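Local atomic coordinates of nitroalkane oxidase (Podospora anserina, PDB entry 3MKH), a protein that catalyses the FAD-dependent oxidation of nitroalkanes to aldehydes or ketones, consuming oxygen and releasing nitrite and hydrogen peroxide. Residues R19-N24 with A79-E84; P49-A54 with A93-A98. All blocks are in the same frame, centred on the assembly; numbering follows the deposited sequence.

Both contacts pair helices of the all-helical N-terminal region of an acyl-CoA dehydrogenase-type subunit, and their centres lie about 12 Å apart. Contact 1 is only partly buried: helix 9-33 meets helix 75-88 through a glutamate, an arginine stem and a bridging water, with a looser leucine pair beside them. Contact 2, between helix 48-56 and helix 90-109, is buried and mainly apolar, and its second helix carries Leu94, which touches the FAD. The two share no helix but interleave along the chain and touch directly, Val82 CG2 of contact 1 lying 3.8 Å from Phe97 CZ of contact 2.

Contact 1: residues R19-N24 with A79-E84; sequences RSLARN and AILVEE
A water molecule links Arg19 to Glu84 by donating both of its hydrogens, one to the backbone O of Arg19 at 2.7 Å and the other to Glu84 OE2 at 2.8 Å. The second carboxylate oxygen, OE1, forms a salt bridge with Arg286 of helix 262-298, and the carboxylate is thus held at both oxygens, by water on one and a guanidinium on the other. The charged end of Arg19 does not join in. Its NE stays 5.1 Å from Glu84 OE2, and its NH1 is hydrogen-bonded to Gln16 on the same helix, the guanidinium and carboxylate planes standing 57° apart. What meets the glutamate is the aliphatic root of the arginine: Arg19 CG lies 3.8 Å from Glu84 CD, and Glu84 CG comes to 3.6 Å from the backbone N of Arg19. With CG anti to the backbone N and a bend at chi2 (60°), the glutamate brings its carboxylate alongside helix 9-33. These two helices belong to the N-terminal helical domain of the acyl-CoA dehydrogenase fold, and their segments run roughly parallel, crossing at -32° with axes 9.6 Å apart. Beside this polar site the contact is light: Leu21 CD2 and Leu81 CD1 approach only to 4.5 Å, and the methyl of Ala22 faces Glu84 CG. Shortening Glu84 to an alanine removes the carboxylate, which would probably leave Arg286 without this partner, deprive the water of one acceptor and open a gap beside the Arg19 stem. The neighbouring Glu83 forms salt bridges with Arg286 and Arg328, and its OE1 is hydrogen-bonded to Tyr426 OH of the second subunit.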
loop_
_atom_site.group_PDB
_atom_site.type_symbol
_atom_site.label_atom_id
_atom_site.label_comp_id
_atom_site.label_asym_id
_atom_site.label_seq_id
_atom_site.Cartn_x
_atom_site.Cartn_y
_atom_site.Cartn_z
ATOM N N ARG A 19 5.470 33.468 -1.982
ATOM C CA ARG A 19 4.460 33.641 -0.935
ATOM C C ARG A 19 3.604 34.877 -1.215
ATOM O O ARG A 19 2.365 34.843 -1.121
ATOM C CB ARG A 19 5.120 33.767 0.438
ATOM C CG ARG A 19 5.857 32.520 0.907
ATOM C CD ARG A 19 6.537 32.782 2.253
ATOM N NE ARG A 19 5.558 32.901 3.324
ATOM C CZ ARG A 19 5.280 34.027 3.966
ATOM N NH1 ARG A 19 5.934 35.146 3.666
ATOM N NH2 ARG A 19 4.356 34.030 4.919
ATOM N N SER A 20 4.266 35.970 -1.575
ATOM C CA SER A 20 3.577 37.228 -1.852
ATOM C C SER A 20 2.692 37.154 -3.111
ATOM O O SER A 20 1.544 37.614 -3.121
ATOM C CB SER A 20 4.609 38.365 -1.971
ATOM O OG SER A 20 3.980 39.615 -2.177
ATOM N N LEU A 21 3.225 36.569 -4.179
ATOM C CA LEU A 21 2.448 36.397 -5.402
ATOM C C LEU A 21 1.187 35.561 -5.175
ATOM O O LEU A 21 0.072 35.926 -5.606
ATOM C CB LEU A 21 3.299 35.710 -6.458
ATOM C CG LEU A 21 2.578 35.746 -7.805
ATOM C CD1 LEU A 21 3.083 36.945 -8.597
ATOM C CD2 LEU A 21 2.768 34.458 -8.575
ATOM N N ALA A 22 1.363 34.428 -4.506
ATOM C CA ALA A 22 0.243 33.519 -4.263
ATOM C C ALA A 22 -0.821 34.224 -3.450
ATOM O O ALA A 22 -2.005 34.182 -3.787
ATOM C CB ALA A 22 0.717 32.261 -3.551
ATOM N N ARG A 23 -0.397 34.895 -2.384
ATOM C CA ARG A 23 -1.337 35.591 -1.508
ATOM C C ARG A 23 -2.019 36.788 -2.195
ATOM O O ARG A 23 -3.215 37.013 -2.014
ATOM C CB ARG A 23 -0.636 36.023 -0.216
ATOM C CG ARG A 23 -1.371 37.081 0.589
ATOM C CD ARG A 23 -2.494 36.492 1.425
ATOM N NE ARG A 23 -1.991 35.597 2.468
ATOM C CZ ARG A 23 -1.345 36.012 3.553
ATOM N NH1 ARG A 23 -1.117 37.311 3.730
ATOM N NH2 ARG A 23 -0.922 35.130 4.460
ATOM N N ASN A 24 -1.267 37.544 -2.991
ATOM C CA ASN A 24 -1.806 38.771 -3.586
ATOM C C ASN A 24 -2.570 38.575 -4.876
ATOM O O ASN A 24 -3.486 39.328 -5.159
ATOM C CB ASN A 24 -0.699 39.796 -3.834
ATOM C CG ASN A 24 -0.171 40.392 -2.554
ATOM O OD1 ASN A 24 -0.867 40.434 -1.539
ATOM N ND2 ASN A 24 1.054 40.869 -2.593
ATOM N N ALA A 79 10.642 25.167 -8.897
ATOM C CA ALA A 79 9.996 24.200 -8.013
ATOM C C ALA A 79 9.540 24.879 -6.730
ATOM O O ALA A 79 8.491 24.544 -6.175
ATOM C CB ALA A 79 10.929 23.037 -7.704
ATOM N N ILE A 80 10.330 25.843 -6.262
ATOM C CA ILE A 80 9.973 26.598 -5.068
ATOM C C ILE A 80 8.711 27.419 -5.320
ATOM O O ILE A 80 7.762 27.380 -4.537
ATOM C CB ILE A 80 11.146 27.491 -4.590
ATOM C CG1 ILE A 80 12.257 26.603 -4.012
ATOM C CG2 ILE A 80 10.648 28.528 -3.583
ATOM C CD1 ILE A 80 13.621 27.296 -3.830
ATOM N N LEU A 81 8.680 28.130 -6.435
ATOM C CA LEU A 81 7.509 28.927 -6.772
ATOM C C LEU A 81 6.264 28.043 -6.907
ATOM O O LEU A 81 5.197 28.344 -6.353
ATOM C CB LEU A 81 7.753 29.698 -8.074
ATOM C CG LEU A 81 6.522 30.378 -8.687
ATOM C CD1 LEU A 81 6.034 31.498 -7.789
ATOM C CD2 LEU A 81 6.850 30.925 -10.073
ATOM N N VAL A 82 6.397 26.963 -7.665
ATOM C CA VAL A 82 5.258 26.083 -7.935
ATOM C C VAL A 82 4.687 25.438 -6.659
ATOM O O VAL A 82 3.463 25.344 -6.497
ATOM C CB VAL A 82 5.620 24.999 -8.978
ATOM C CG1 VAL A 82 4.528 23.964 -9.070
ATOM C CG2 VAL A 82 5.850 25.644 -10.345
ATOM N N GLU A 83 5.567 25.006 -5.755
ATOM C CA GLU A 83 5.123 24.405 -4.500
ATOM C C GLU A 83 4.278 25.406 -3.709
ATOM O O GLU A 83 3.179 25.085 -3.239
ATOM C CB GLU A 83 6.317 23.906 -3.638
ATOM C CG GLU A 83 5.880 23.445 -2.227
ATOM C CD GLU A 83 7.041 23.211 -1.240
ATOM O OE1 GLU A 83 8.204 23.117 -1.682
ATOM O OE2 GLU A 83 6.777 23.129 -0.012
ATOM N N GLU A 84 4.795 26.621 -3.559
ATOM C CA GLU A 84 4.071 27.636 -2.829
ATOM C C GLU A 84 2.710 27.935 -3.488
ATOM O O GLU A 84 1.684 27.990 -2.807
ATOM C CB GLU A 84 4.919 28.915 -2.703
ATOM C CG GLU A 84 4.187 30.077 -2.006
ATOM C CD GLU A 84 3.746 29.744 -0.575
ATOM O OE1 GLU A 84 4.339 28.846 0.073
ATOM O OE2 GLU A 84 2.805 30.397 -0.096
HETATM O O HOH W 1 1.407 32.747 0.314
#

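Contact 2: residues P49-A54 with A93-A98; sequences PTYAAA and ALTIFA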
loop_
_atom_site.group_PDB
_atom_site.type_symbol
_atom_site.label_atom_id
_atom_site.label_comp_id
_atom_site.label_asym_id
_atom_site.label_seq_id
_atom_site.Cartn_x
_atom_site.Cartn_y
_atom_site.Cartn_z
ATOM N N PRO A 49 -8.037 39.317 -15.352
ATOM C CA PRO A 49 -7.403 40.453 -14.672
ATOM C C PRO A 49 -6.264 40.040 -13.732
ATOM O O PRO A 49 -5.226 40.711 -13.695
ATOM C CB PRO A 49 -8.564 41.083 -13.893
ATOM C CG PRO A 49 -9.776 40.754 -14.736
ATOM C CD PRO A 49 -9.511 39.380 -15.291
ATOM N N THR A 50 -6.424 38.958 -12.979
ATOM C CA THR A 50 -5.321 38.575 -12.104
ATOM C C THR A 50 -4.165 37.948 -12.867
ATOM O O THR A 50 -3.012 38.075 -12.461
ATOM C CB THR A 50 -5.747 37.696 -10.911
ATOM O OG1 THR A 50 -6.554 36.629 -11.374
ATOM C CG2 THR A 50 -6.547 38.515 -9.888
ATOM N N TYR A 51 -4.458 37.281 -13.976
ATOM C CA TYR A 51 -3.394 36.823 -14.856
ATOM C C TYR A 51 -2.598 38.028 -15.382
ATOM O O TYR A 51 -1.360 38.003 -15.419
ATOM C CB TYR A 51 -3.989 35.999 -16.005
ATOM C CG TYR A 51 -2.999 35.381 -16.973
ATOM C CD1 TYR A 51 -2.398 36.147 -17.969
ATOM C CD2 TYR A 51 -2.696 34.033 -16.918
ATOM C CE1 TYR A 51 -1.507 35.587 -18.867
ATOM C CE2 TYR A 51 -1.814 33.457 -17.827
ATOM C CZ TYR A 51 -1.223 34.243 -18.801
ATOM O OH TYR A 51 -0.352 33.684 -19.713
ATOM N N ALA A 52 -3.299 39.088 -15.784
ATOM C CA ALA A 52 -2.620 40.298 -16.252
ATOM C C ALA A 52 -1.740 40.904 -15.155
ATOM O O ALA A 52 -0.683 41.482 -15.437
ATOM C CB ALA A 52 -3.638 41.339 -16.748
ATOM N N ALA A 53 -2.179 40.787 -13.904
ATOM C CA ALA A 53 -1.395 41.293 -12.782
ATOM C C ALA A 53 -0.116 40.482 -12.605
ATOM O O ALA A 53 0.931 41.044 -12.263
ATOM C CB ALA A 53 -2.224 41.297 -11.480
ATOM N N ALA A 54 -0.204 39.165 -12.821
ATOM C CA ALA A 54 0.970 38.285 -12.752
ATOM C C ALA A 54 1.939 38.609 -13.872
ATOM O O ALA A 54 3.165 38.574 -13.698
ATOM C CB ALA A 54 0.547 36.811 -12.833
ATOM N N ALA A 93 -3.204 29.047 -10.467
ATOM C CA ALA A 93 -1.776 28.807 -10.706
ATOM C C ALA A 93 -1.539 28.054 -12.017
ATOM O O ALA A 93 -0.644 28.400 -12.792
ATOM C CB ALA A 93 -1.150 28.044 -9.543
ATOM N N LEU A 94 -2.330 27.015 -12.263
ATOM C CA LEU A 94 -2.063 26.148 -13.404
ATOM C C LEU A 94 -2.200 26.908 -14.728
ATOM O O LEU A 94 -1.446 26.672 -15.676
ATOM C CB LEU A 94 -2.986 24.922 -13.381
ATOM C CG LEU A 94 -2.675 23.901 -14.485
ATOM C CD1 LEU A 94 -1.208 23.505 -14.422
ATOM C CD2 LEU A 94 -3.571 22.682 -14.361
ATOM N N THR A 95 -3.158 27.831 -14.797
ATOM C CA THR A 95 -3.324 28.623 -16.021
ATOM C C THR A 95 -2.037 29.378 -16.348
ATOM O O THR A 95 -1.583 29.400 -17.499
ATOM C CB THR A 95 -4.517 29.577 -15.908
ATOM O OG1 THR A 95 -5.712 28.795 -15.835
ATOM C CG2 THR A 95 -4.612 30.493 -17.123
ATOM N N ILE A 96 -1.436 29.965 -15.320
ATOM C CA ILE A 96 -0.156 30.632 -15.475
ATOM C C ILE A 96 0.951 29.660 -15.855
ATOM O O ILE A 96 1.678 29.893 -16.814
ATOM C CB ILE A 96 0.217 31.412 -14.205
ATOM C CG1 ILE A 96 -0.823 32.496 -13.949
ATOM C CG2 ILE A 96 1.597 32.029 -14.341
ATOM C CD1 ILE A 96 -0.692 33.177 -12.597
ATOM N N PHE A 97 1.093 28.572 -15.110
ATOM C CA PHE A 97 2.148 27.603 -15.413
ATOM C C PHE A 97 1.995 26.985 -16.803
ATOM O O PHE A 97 2.984 26.645 -17.461
ATOM C CB PHE A 97 2.198 26.505 -14.339
ATOM C CG PHE A 97 2.442 27.032 -12.953
ATOM C CD1 PHE A 97 3.152 28.213 -12.770
ATOM C CD2 PHE A 97 1.970 26.357 -11.838
ATOM C CE1 PHE A 97 3.387 28.714 -11.500
ATOM C CE2 PHE A 97 2.200 26.842 -10.567
ATOM C CZ PHE A 97 2.913 28.028 -10.391
ATOM N N ALA A 98 0.751 26.837 -17.252
ATOM C CA ALA A 98 0.488 26.235 -18.564
ATOM C C ALA A 98 1.047 27.099 -19.701
ATOM O O ALA A 98 1.483 26.581 -20.730
ATOM C CB ALA A 98 -1.017 26.012 -18.748
#
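Tyr51 reaches from helix 48-56 to Thr95 and Ile96 on helix 90-109, joining two helices of the N-terminal helical domain of the acyl-CoA dehydrogenase fold. The segments cross at -52° with their axes 10.8 Å apart, a wide separation that the tyrosine ring spans. Its CG is anti to the backbone N (chi1 -177°), which carries the ring outward across the interface. One side of the ring does the touching: CD2 lies 3.8 Å from Ile96 CG1 and 4.0 Å from Thr95 CG2, both approaching obliquely, while CE2 reaches 4.0 Å from Ile96 CA. Tyr51 and Ile96 extend in opposite directions as they pass. The hydroxyl continues beyond the segments, where OH is hydrogen-bonded to the backbone O of Pro128 and to Thr99 OG1, giving this buried polar group two partners; the ring also makes an edge-to-face contact with Trp177.

Thr95 turns its methyl rather than its hydroxyl to the ring, CG2 standing anti to its backbone N. Its side chain is about 5 Å from that of the FAD-binding Thr172 and about 9 Å from the cofactor itself. The preceding residue, Leu94, belongs to the FAD pocket, so the helix packed against Tyr51 also helps to line that pocket. Ile96 has CG1 anti to its carbonyl carbon and an extended chi2 of 170°, which sends the terminal methyl back toward helix 48-56, where Ile96 CD1 meets Ala54 CB at 3.8 Å.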